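Putative NADP oxidoreductase BF3122 (Bacteroides fragilis, PDB 3D1L) probably acts as an NADP-dependent oxidoreductase, combining a Rossmann-type nucleotide-binding domain with a helical domain related to that of 6-phosphogluconate dehydrogenases. Local coordinates at residues G103-P106 / M107-E111. Sequence-based numbering, arbitrary orientation.
Sequences GSIP and MNVWE
Ile105 and Val109 meet through single methyl branches, CG2 of Ile105 lying 3.6 Å from CG1 of Val109, while the two side chains run at about a right angle to each other. The first torsion of Ile105 accounts for this: with CG1 beside the backbone N (chi1 -66°), CG2 is swung anti to that nitrogen and becomes the branch that reaches Val109. Both methyls of Val109 also approach the carbonyl O of Pro106, at 3.6 Å from CG1 and 3.5 Å from CG2. That oxygen is nevertheless not left to apolar neighbours, because it accepts a hydrogen bond from His100 NE2 at the end of strand 97-100. A second contact is made by Asn108, whose amide oxygen turns to the proline ring: OD1 is 3.4 Å from both CB and CG of Pro106. Chi1 of 66° sets CG of Asn108 between the backbone N and the carbonyl carbon, and chi2 of 24° turns OD1 to the ring. The main chain here forms a short 3-10 turn, evidenced by Trp110 N bonding to Met107 O at 3.2 Å and Glu111 N to Asn108 O at 3.0 Å. The same CG2 of Val109 also stands 3.7 Å above one face of the Trp110 indole, offset toward the rim, and that ring packs inward against helix 78-89. The stretch belongs to the connection between strands 97-100 and 117-122 of the Rossmann-type sheet. No hydrogen bond joins 103-106 to 107-111; Ile105 O and Met107 N instead bond to Arg171 NH2 and Ser168 OG. Cohesion between the two segments is therefore van der Waals in kind, with Ile105 O, Pro106 O and Met107 N satisfied by neighbouring parts of the fold.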
loop_
_atom_site.group_PDB
_atom_site.type_symbol
_atom_site.label_atom_id
_atom_site.label_comp_id
_atom_site.label_asym_id
_atom_site.label_seq_id
_atom_site.Cartn_x
_atom_site.Cartn_y
_atom_site.Cartn_z
ATOM N N GLY B 103 -12.623 -9.964 15.885
ATOM C CA GLY B 103 -12.618 -11.062 14.921
ATOM C C GLY B 103 -12.307 -12.424 15.532
ATOM O O GLY B 103 -12.829 -13.453 15.086
ATOM N N SER B 104 -11.452 -12.445 16.549
ATOM C CA SER B 104 -10.907 -13.714 16.997
ATOM C C SER B 104 -11.273 -13.999 18.454
ATOM O O SER B 104 -10.605 -14.775 19.117
ATOM C CB SER B 104 -9.396 -13.773 16.761
ATOM O OG SER B 104 -9.078 -13.961 15.382
ATOM N N ILE B 105 -12.330 -13.362 18.946
ATOM C CA ILE B 105 -12.881 -13.693 20.258
ATOM C C ILE B 105 -14.228 -14.376 20.037
ATOM O O ILE B 105 -15.080 -13.836 19.334
ATOM C CB ILE B 105 -13.069 -12.446 21.140
ATOM C CG1 ILE B 105 -11.729 -11.809 21.499
ATOM C CG2 ILE B 105 -13.820 -12.776 22.429
ATOM C CD1 ILE B 105 -11.928 -10.485 22.307
ATOM N N PRO B 106 -14.436 -15.557 20.644
ATOM C CA PRO B 106 -15.713 -16.253 20.441
ATOM C C PRO B 106 -16.867 -15.481 21.053
ATOM O O PRO B 106 -16.664 -14.734 22.019
ATOM C CB PRO B 106 -15.519 -17.583 21.173
ATOM C CG PRO B 106 -14.387 -17.384 22.077
ATOM C CD PRO B 106 -13.527 -16.297 21.542
HETATM N N MSE B 107 -18.070 -15.643 20.502
HETATM C CA MSE B 107 -19.262 -15.026 21.094
HETATM C C MSE B 107 -19.517 -15.505 22.517
HETATM O O MSE B 107 -20.075 -14.762 23.324
HETATM C CB MSE B 107 -20.498 -15.316 20.254
HETATM C CG MSE B 107 -21.747 -14.614 20.734
HETATM SE SE MSE B 107 -23.287 -14.989 19.613
HETATM C CE MSE B 107 -23.606 -16.837 20.067
ATOM N N ASN B 108 -19.090 -16.731 22.819
ATOM C CA ASN B 108 -19.404 -17.384 24.106
ATOM C C ASN B 108 -18.803 -16.708 25.336
ATOM O O ASN B 108 -19.165 -17.054 26.452
ATOM C CB ASN B 108 -19.072 -18.895 24.092
ATOM C CG ASN B 108 -17.565 -19.182 23.954
ATOM O OD1 ASN B 108 -16.719 -18.349 24.290
ATOM N ND2 ASN B 108 -17.234 -20.370 23.456
ATOM N N VAL B 109 -17.903 -15.745 25.144
ATOM C CA VAL B 109 -17.441 -14.948 26.279
ATOM C C VAL B 109 -18.616 -14.465 27.118
ATOM O O VAL B 109 -18.591 -14.558 28.342
ATOM C CB VAL B 109 -16.532 -13.756 25.870
ATOM C CG1 VAL B 109 -15.318 -14.276 25.287
ATOM C CG2 VAL B 109 -17.214 -12.797 24.868
ATOM N N TRP B 110 -19.659 -13.981 26.451
ATOM C CA TRP B 110 -20.819 -13.420 27.130
ATOM C C TRP B 110 -21.752 -14.407 27.815
ATOM O O TRP B 110 -22.556 -13.994 28.648
ATOM C CB TRP B 110 -21.658 -12.645 26.133
ATOM C CG TRP B 110 -20.955 -11.512 25.483
ATOM C CD1 TRP B 110 -20.595 -11.406 24.165
ATOM C CD2 TRP B 110 -20.550 -10.298 26.112
ATOM N NE1 TRP B 110 -19.987 -10.194 23.939
ATOM C CE2 TRP B 110 -19.949 -9.492 25.116
ATOM C CE3 TRP B 110 -20.644 -9.803 27.422
ATOM C CZ2 TRP B 110 -19.436 -8.223 25.390
ATOM C CZ3 TRP B 110 -20.122 -8.536 27.690
ATOM C CH2 TRP B 110 -19.527 -7.766 26.676
ATOM N N GLU B 111 -21.702 -15.681 27.421
ATOM C CA GLU B 111 -22.743 -16.615 27.833
ATOM C C GLU B 111 -22.687 -16.921 29.328
ATOM O O GLU B 111 -21.614 -17.165 29.889
ATOM C CB GLU B 111 -22.757 -17.879 26.964
ATOM C CG GLU B 111 -21.960 -19.080 27.463
ATOM C CD GLU B 111 -22.328 -20.356 26.718
ATOM O OE1 GLU B 111 -23.480 -20.805 26.874
ATOM O OE2 GLU B 111 -21.476 -20.911 25.979
#